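Local structure of glycogen synthase (Cyanobacterium sp. CLg1, 6GNF) at residues I130-V133 / E134-A137; K222-S225 / D226-N230. The protein belongs to the starch and bacterial glycogen synthases, proteins of two Rossmann-like lobes with a cleft between them, and here holds adenosine-5'-diphosphate and a glycan. All coordinates share one frame; numbering follows the deposited sequence.

Overall arrangement
Both contacts are local turns of the backbone in the N-terminal lobe, in the range of the starch synthase catalytic domain. Interaction 1 is the start of helix 132-144; interaction 2 is the one-turn helix 224-227 with its exit into strand 228-231. Their centres are about 18 Å apart and their nearest atoms about 9 Å, so they do not touch, but helix 257-264 serves both: Val133 and Phe136 rest on its Trp257, while Tyr223, Asp226 and Leu227 meet residues further along it. Interaction 1 lies near a bound sugar, the side chain of Asn132 being about 6 Å from a beta-D-glucopyranose. Interaction 2 is more peripheral, its centre about 27 Å from the chain's against about 20 Å.

Interaction 1: I130-V133 / E134-A137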
ATOM      1  N   ILE A 130      -2.221 -17.280 -13.033  1.00 71.87           N
ATOM      2  CA  ILE A 130      -1.651 -17.276 -14.387  1.00 74.49           C
ATOM      3  C   ILE A 130      -2.233 -16.137 -15.239  1.00 70.74           C
ATOM      4  O   ILE A 130      -1.523 -15.507 -16.017  1.00 68.39           O
ATOM      5  CB  ILE A 130      -1.831 -18.643 -15.114  1.00 78.63           C
ATOM      6  CG1 ILE A 130      -3.313 -19.017 -15.300  1.00 80.26           C
ATOM      7  CG2 ILE A 130      -1.095 -19.750 -14.364  1.00 81.11           C
ATOM      8  CD1 ILE A 130      -3.874 -18.709 -16.677  1.00 81.56           C
ATOM      9  N   ASP A 131      -3.531 -15.892 -15.072  1.00 68.40           N
ATOM     10  CA  ASP A 131      -4.283 -15.005 -15.943  1.00 65.58           C
ATOM     11  C   ASP A 131      -4.366 -13.561 -15.437  1.00 60.17           C
ATOM     12  O   ASP A 131      -5.305 -12.835 -15.791  1.00 57.64           O
ATOM     13  CB  ASP A 131      -5.701 -15.580 -16.180  1.00 68.69           C
ATOM     14  CG  ASP A 131      -6.607 -15.468 -14.950  1.00 71.31           C
ATOM     15  OD1 ASP A 131      -6.092 -15.669 -13.827  1.00 74.27           O
ATOM     16  OD2 ASP A 131      -7.828 -15.221 -15.107  1.00 71.78           O
ATOM     17  N   ASN A 132      -3.392 -13.122 -14.640  1.00 56.36           N
ATOM     18  CA  ASN A 132      -3.402 -11.737 -14.165  1.00 53.18           C
ATOM     19  C   ASN A 132      -3.300 -10.713 -15.284  1.00 51.21           C
ATOM     20  O   ASN A 132      -3.843  -9.599 -15.157  1.00 47.61           O
ATOM     21  CB  ASN A 132      -2.316 -11.488 -13.115  1.00 55.59           C
ATOM     22  CG  ASN A 132      -2.790 -11.798 -11.692  1.00 56.63           C
ATOM     23  OD1 ASN A 132      -3.980 -12.064 -11.427  1.00 55.33           O
ATOM     24  ND2 ASN A 132      -1.858 -11.733 -10.756  1.00 58.57           N
ATOM     25  N   VAL A 133      -2.594 -11.073 -16.352  1.00 51.17           N
ATOM     26  CA  VAL A 133      -2.525 -10.236 -17.546  1.00 50.63           C
ATOM     27  C   VAL A 133      -3.937  -9.938 -18.045  1.00 48.75           C
ATOM     28  O   VAL A 133      -4.304  -8.784 -18.217  1.00 46.03           O
ATOM     29  CB  VAL A 133      -1.694 -10.903 -18.661  1.00 52.86           C
ATOM     30  CG1 VAL A 133      -1.909 -10.230 -20.012  1.00 52.51           C
ATOM     31  CG2 VAL A 133      -0.213 -10.893 -18.296  1.00 54.55           C
ATOM     32  N   GLU A 134      -4.725 -10.980 -18.268  1.00 49.76           N
ATOM     33  CA  GLU A 134      -6.060 -10.802 -18.821  1.00 50.04           C
ATOM     34  C   GLU A 134      -6.987 -10.086 -17.835  1.00 49.51           C
ATOM     35  O   GLU A 134      -7.737  -9.195 -18.218  1.00 50.01           O
ATOM     36  CB  GLU A 134      -6.645 -12.149 -19.242  1.00 50.86           C
ATOM     37  CG  GLU A 134      -5.962 -12.786 -20.438  1.00 51.70           C
ATOM     38  CD  GLU A 134      -4.672 -13.525 -20.097  1.00 55.24           C
ATOM     39  OE1 GLU A 134      -4.036 -14.103 -21.013  1.00 59.08           O
ATOM     40  OE2 GLU A 134      -4.252 -13.529 -18.917  1.00 54.24           O
ATOM     41  N   ARG A 135      -6.921 -10.466 -16.562  1.00 51.00           N
ATOM     42  CA  ARG A 135      -7.776  -9.899 -15.519  1.00 49.48           C
ATOM     43  C   ARG A 135      -7.597  -8.403 -15.345  1.00 46.95           C
ATOM     44  O   ARG A 135      -8.578  -7.670 -15.216  1.00 42.98           O
ATOM     45  CB  ARG A 135      -7.512 -10.586 -14.169  1.00 54.19           C
ATOM     46  CG  ARG A 135      -8.343 -11.841 -13.937  1.00 57.49           C
ATOM     47  CD  ARG A 135      -7.685 -12.822 -12.976  1.00 60.21           C
ATOM     48  NE  ARG A 135      -7.114 -12.181 -11.796  1.00 59.57           N
ATOM     49  CZ  ARG A 135      -7.706 -12.056 -10.612  1.00 61.30           C
ATOM     50  NH1 ARG A 135      -8.932 -12.516 -10.398  1.00 63.42           N
ATOM     51  NH2 ARG A 135      -7.050 -11.455  -9.623  1.00 61.51           N
ATOM     52  N   PHE A 136      -6.355  -7.939 -15.335  1.00 46.97           N
ATOM     53  CA  PHE A 136      -6.093  -6.534 -15.058  1.00 45.43           C
ATOM     54  C   PHE A 136      -6.100  -5.650 -16.301  1.00 44.62           C
ATOM     55  O   PHE A 136      -6.486  -4.487 -16.223  1.00 42.27           O
ATOM     56  CB  PHE A 136      -4.815  -6.372 -14.235  1.00 48.09           C
ATOM     57  CG  PHE A 136      -4.887  -7.037 -12.890  1.00 50.26           C
ATOM     58  CD1 PHE A 136      -6.022  -6.913 -12.096  1.00 48.99           C
ATOM     59  CD2 PHE A 136      -3.829  -7.800 -12.415  1.00 52.65           C
ATOM     60  CE1 PHE A 136      -6.094  -7.535 -10.862  1.00 50.90           C
ATOM     61  CE2 PHE A 136      -3.898  -8.423 -11.171  1.00 53.13           C
ATOM     62  CZ  PHE A 136      -5.032  -8.294 -10.399  1.00 51.26           C
ATOM     63  N   ALA A 137      -5.735  -6.203 -17.453  1.00 43.81           N
ATOM     64  CA  ALA A 137      -6.015  -5.515 -18.710  1.00 44.21           C
ATOM     65  C   ALA A 137      -7.528  -5.277 -18.854  1.00 43.01           C
ATOM     66  O   ALA A 137      -7.961  -4.215 -19.305  1.00 44.40           O
ATOM     67  CB  ALA A 137      -5.493  -6.308 -19.894  1.00 45.75           C
TER
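Asn132 and Arg135 run side by side in the buried first turn of the helix, and Arg135 NE donates to Asn132 OD1 at 3.2 Å. The donor lies in the amide's carbonyl plane, although OD1 sits 22° out of the guanidinium plane. Asparagine suits this place because its two ends do different work: OD1 receives the arginine, while ND2 reaches Tyr121 O. Phe136 also packs alongside Asn132, its CE2 3.6 Å from the amide carbon CG, with ring and amide inclined by 39°; beyond it the ring meets His173 edge-to-face. A bend at chi3 (44°) turns Arg135 NE toward Asn132 OD1. Arg135 CD lies 3.2 Å from Asp131 OD2. The charges of this pair do not join: OD1 is 4.2 Å from NE and well out of the guanidinium plane. Asp131 instead holds Lys112 and Tyr82, and Arg135 NH1 goes to Val108 O.

The loose end is Ile130, exposed and with almost no part in the packing. Glu134 is partly exposed but folded against the turn, OE2 lying 3.3 Å from Asp131 CA, while OE1 forms a salt bridge with Lys213.

Arg135 N, Phe136 N and Ala137 N each bond 3.0 Å to the carbonyl oxygen four residues earlier, at Asp131 O, Asn132 O and Val133 O respectively. Asp131 occupies the N-cap position without a capping bond from its side chain; its carboxylate and that of Glu134 probably still suit the positive end of the dipole. This is the N-terminal turn of an alpha-helix in the first Rossmann-like lobe.

Interaction 2: K222-S225 / D226-N230; sequences KYLS and DLSFN
Asp226 sits over the carbonyl end of Tyr223, its CB 3.7 Å from Tyr223 O. A water accepts from Asp226 N at 2.8 Å and donates to Lys222 O. It thus serves an amide in the first turn of the helix, close to the 3-10 segment that leads in. The aspartate's CG is anti to its own carbonyl carbon (chi1 -71°), and OD2 finds its partner in Asn264 ND2, on helix 257-264.

Leu227 follows with the regular helical bond, its N donating to Tyr223 O at 3.1 Å. Its side chain lies alongside that same carbonyl, CD1 being 3.5 Å from Tyr223 O, and skirts Tyr223 CB at 4.5 Å. A branched apolar residue fits here, since Leu176, Phe214, Leu217 and Ala260 also surround it. Tyr223 instead sends its hydroxyl away from the turn to Glu183 on helix 177-186.

At Ser228 the chain leaves helical geometry (psi 149°) and passes directly into strand 228-231, an outer strand of a small antiparallel sheet, paired with strand 251-256. Ser228 N still makes a weak bond to Ser225 O at 3.2 Å. With OG set beside its own backbone N (chi1 -64°), the short side chain folds back over the last turn and its hydroxyl donates to Leu224 O; the modelled 2.5 Å is very short, and the exact length is doubtful. Tyr253 OH, on the neighbouring strand, also bonds to this OG. Lys259 NZ bonds to the carbonyl oxygens of Asp226 and Ser228, spanning the change from helix to strand.

By Phe229 the chain has already left the turn.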
ATOM      1  N   LYS A 222       2.428  -0.103 -32.127  1.00 58.56           N
ATOM      2  CA  LYS A 222       2.970   1.219 -31.813  1.00 59.35           C
ATOM      3  C   LYS A 222       3.254   1.388 -30.322  1.00 54.73           C
ATOM      4  O   LYS A 222       4.013   2.256 -29.949  1.00 53.93           O
ATOM      5  CB  LYS A 222       2.066   2.345 -32.318  1.00 62.05           C
ATOM      6  CG  LYS A 222       0.726   2.439 -31.629  1.00 63.99           C
ATOM      7  CD  LYS A 222      -0.197   3.402 -32.350  1.00 70.91           C
ATOM      8  CE  LYS A 222       0.096   4.847 -31.986  1.00 74.37           C
ATOM      9  NZ  LYS A 222      -0.859   5.747 -32.694  1.00 77.60           N
ATOM     10  N   TYR A 223       2.646   0.568 -29.465  1.00 52.88           N
ATOM     11  CA  TYR A 223       2.935   0.621 -28.025  1.00 53.54           C
ATOM     12  C   TYR A 223       4.005  -0.379 -27.569  1.00 55.24           C
ATOM     13  O   TYR A 223       4.317  -0.463 -26.379  1.00 52.17           O
ATOM     14  CB  TYR A 223       1.657   0.426 -27.226  1.00 53.33           C
ATOM     15  CG  TYR A 223       0.620   1.473 -27.541  1.00 55.26           C
ATOM     16  CD1 TYR A 223       0.689   2.749 -26.987  1.00 55.81           C
ATOM     17  CD2 TYR A 223      -0.412   1.198 -28.415  1.00 56.92           C
ATOM     18  CE1 TYR A 223      -0.261   3.716 -27.292  1.00 57.43           C
ATOM     19  CE2 TYR A 223      -1.359   2.152 -28.723  1.00 58.27           C
ATOM     20  CZ  TYR A 223      -1.281   3.406 -28.162  1.00 58.70           C
ATOM     21  OH  TYR A 223      -2.253   4.317 -28.495  1.00 65.46           O
ATOM     22  N   LEU A 224       4.573  -1.123 -28.512  1.00 56.91           N
ATOM     23  CA  LEU A 224       5.493  -2.203 -28.195  1.00 59.83           C
ATOM     24  C   LEU A 224       6.783  -1.679 -27.575  1.00 60.88           C
ATOM     25  O   LEU A 224       7.297  -2.245 -26.610  1.00 61.60           O
ATOM     26  CB  LEU A 224       5.833  -2.988 -29.454  1.00 63.33           C
ATOM     27  CG  LEU A 224       5.596  -4.488 -29.427  1.00 66.25           C
ATOM     28  CD1 LEU A 224       6.099  -5.074 -30.742  1.00 67.94           C
ATOM     29  CD2 LEU A 224       6.286  -5.135 -28.239  1.00 68.34           C
ATOM     30  N   SER A 225       7.302  -0.601 -28.144  1.00 59.52           N
ATOM     31  CA  SER A 225       8.503   0.023 -27.629  1.00 61.94           C
ATOM     32  C   SER A 225       8.343   0.541 -26.195  1.00 59.59           C
ATOM     33  O   SER A 225       9.247   0.380 -25.377  1.00 61.77           O
ATOM     34  CB  SER A 225       8.940   1.155 -28.554  1.00 64.84           C
ATOM     35  OG  SER A 225      10.007   1.875 -27.978  1.00 71.14           O
ATOM     36  N   ASP A 226       7.204   1.162 -25.899  1.00 56.90           N
ATOM     37  CA  ASP A 226       6.919   1.654 -24.549  1.00 56.07           C
ATOM     38  C   ASP A 226       6.850   0.501 -23.537  1.00 56.08           C
ATOM     39  O   ASP A 226       7.316   0.627 -22.412  1.00 56.75           O
ATOM     40  CB  ASP A 226       5.597   2.421 -24.515  1.00 55.58           C
ATOM     41  CG  ASP A 226       5.659   3.766 -25.210  1.00 57.28           C
ATOM     42  OD1 ASP A 226       6.756   4.326 -25.398  1.00 61.74           O
ATOM     43  OD2 ASP A 226       4.571   4.271 -25.565  1.00 58.72           O
ATOM     44  N   LEU A 227       6.287  -0.628 -23.962  1.00 54.53           N
ATOM     45  CA  LEU A 227       6.165  -1.811 -23.111  1.00 53.89           C
ATOM     46  C   LEU A 227       7.480  -2.580 -22.955  1.00 56.78           C
ATOM     47  O   LEU A 227       7.639  -3.376 -22.038  1.00 56.65           O
ATOM     48  CB  LEU A 227       5.104  -2.757 -23.674  1.00 53.74           C
ATOM     49  CG  LEU A 227       3.662  -2.301 -23.452  1.00 52.60           C
ATOM     50  CD1 LEU A 227       2.727  -2.914 -24.481  1.00 54.20           C
ATOM     51  CD2 LEU A 227       3.217  -2.651 -22.043  1.00 53.80           C
ATOM     52  N   SER A 228       8.422  -2.354 -23.858  1.00 57.89           N
ATOM     53  CA  SER A 228       9.629  -3.163 -23.922  1.00 61.36           C
ATOM     54  C   SER A 228      10.579  -2.919 -22.761  1.00 59.79           C
ATOM     55  O   SER A 228      10.618  -1.829 -22.192  1.00 57.90           O
ATOM     56  CB  SER A 228      10.330  -2.919 -25.250  1.00 64.63           C
ATOM     57  OG  SER A 228       9.473  -3.365 -26.301  1.00 68.11           O
ATOM     58  N   PHE A 229      11.316  -3.963 -22.386  1.00 59.52           N
ATOM     59  CA  PHE A 229      12.132  -3.927 -21.183  1.00 61.83           C
ATOM     60  C   PHE A 229      13.168  -5.047 -21.170  1.00 64.40           C
ATOM     61  O   PHE A 229      12.879  -6.168 -21.584  1.00 64.27           O
ATOM     62  CB  PHE A 229      11.228  -4.060 -19.965  1.00 59.99           C
ATOM     63  CG  PHE A 229      11.904  -3.751 -18.669  1.00 60.81           C
ATOM     64  CD1 PHE A 229      12.305  -2.458 -18.373  1.00 61.00           C
ATOM     65  CD2 PHE A 229      12.112  -4.746 -17.729  1.00 62.11           C
ATOM     66  CE1 PHE A 229      12.917  -2.165 -17.161  1.00 61.14           C
ATOM     67  CE2 PHE A 229      12.723  -4.461 -16.523  1.00 63.39           C
ATOM     68  CZ  PHE A 229      13.126  -3.167 -16.239  1.00 62.82           C
ATOM     69  N   ASN A 230      14.368  -4.732 -20.694  1.00 66.64           N
ATOM     70  CA  ASN A 230      15.436  -5.717 -20.579  1.00 71.17           C
ATOM     71  C   ASN A 230      15.980  -5.780 -19.179  1.00 70.12           C
ATOM     72  O   ASN A 230      16.344  -4.756 -18.624  1.00 70.59           O
ATOM     73  CB  ASN A 230      16.586  -5.380 -21.517  1.00 75.45           C
ATOM     74  CG  ASN A 230      16.431  -6.031 -22.860  1.00 79.73           C
ATOM     75  OD1 ASN A 230      15.612  -5.607 -23.672  1.00 84.48           O
ATOM     76  ND2 ASN A 230      17.215  -7.072 -23.108  1.00 85.29           N
TER
HETATM   77  O   HOH W   1       5.710   2.264 -28.056  1.00 56.16           O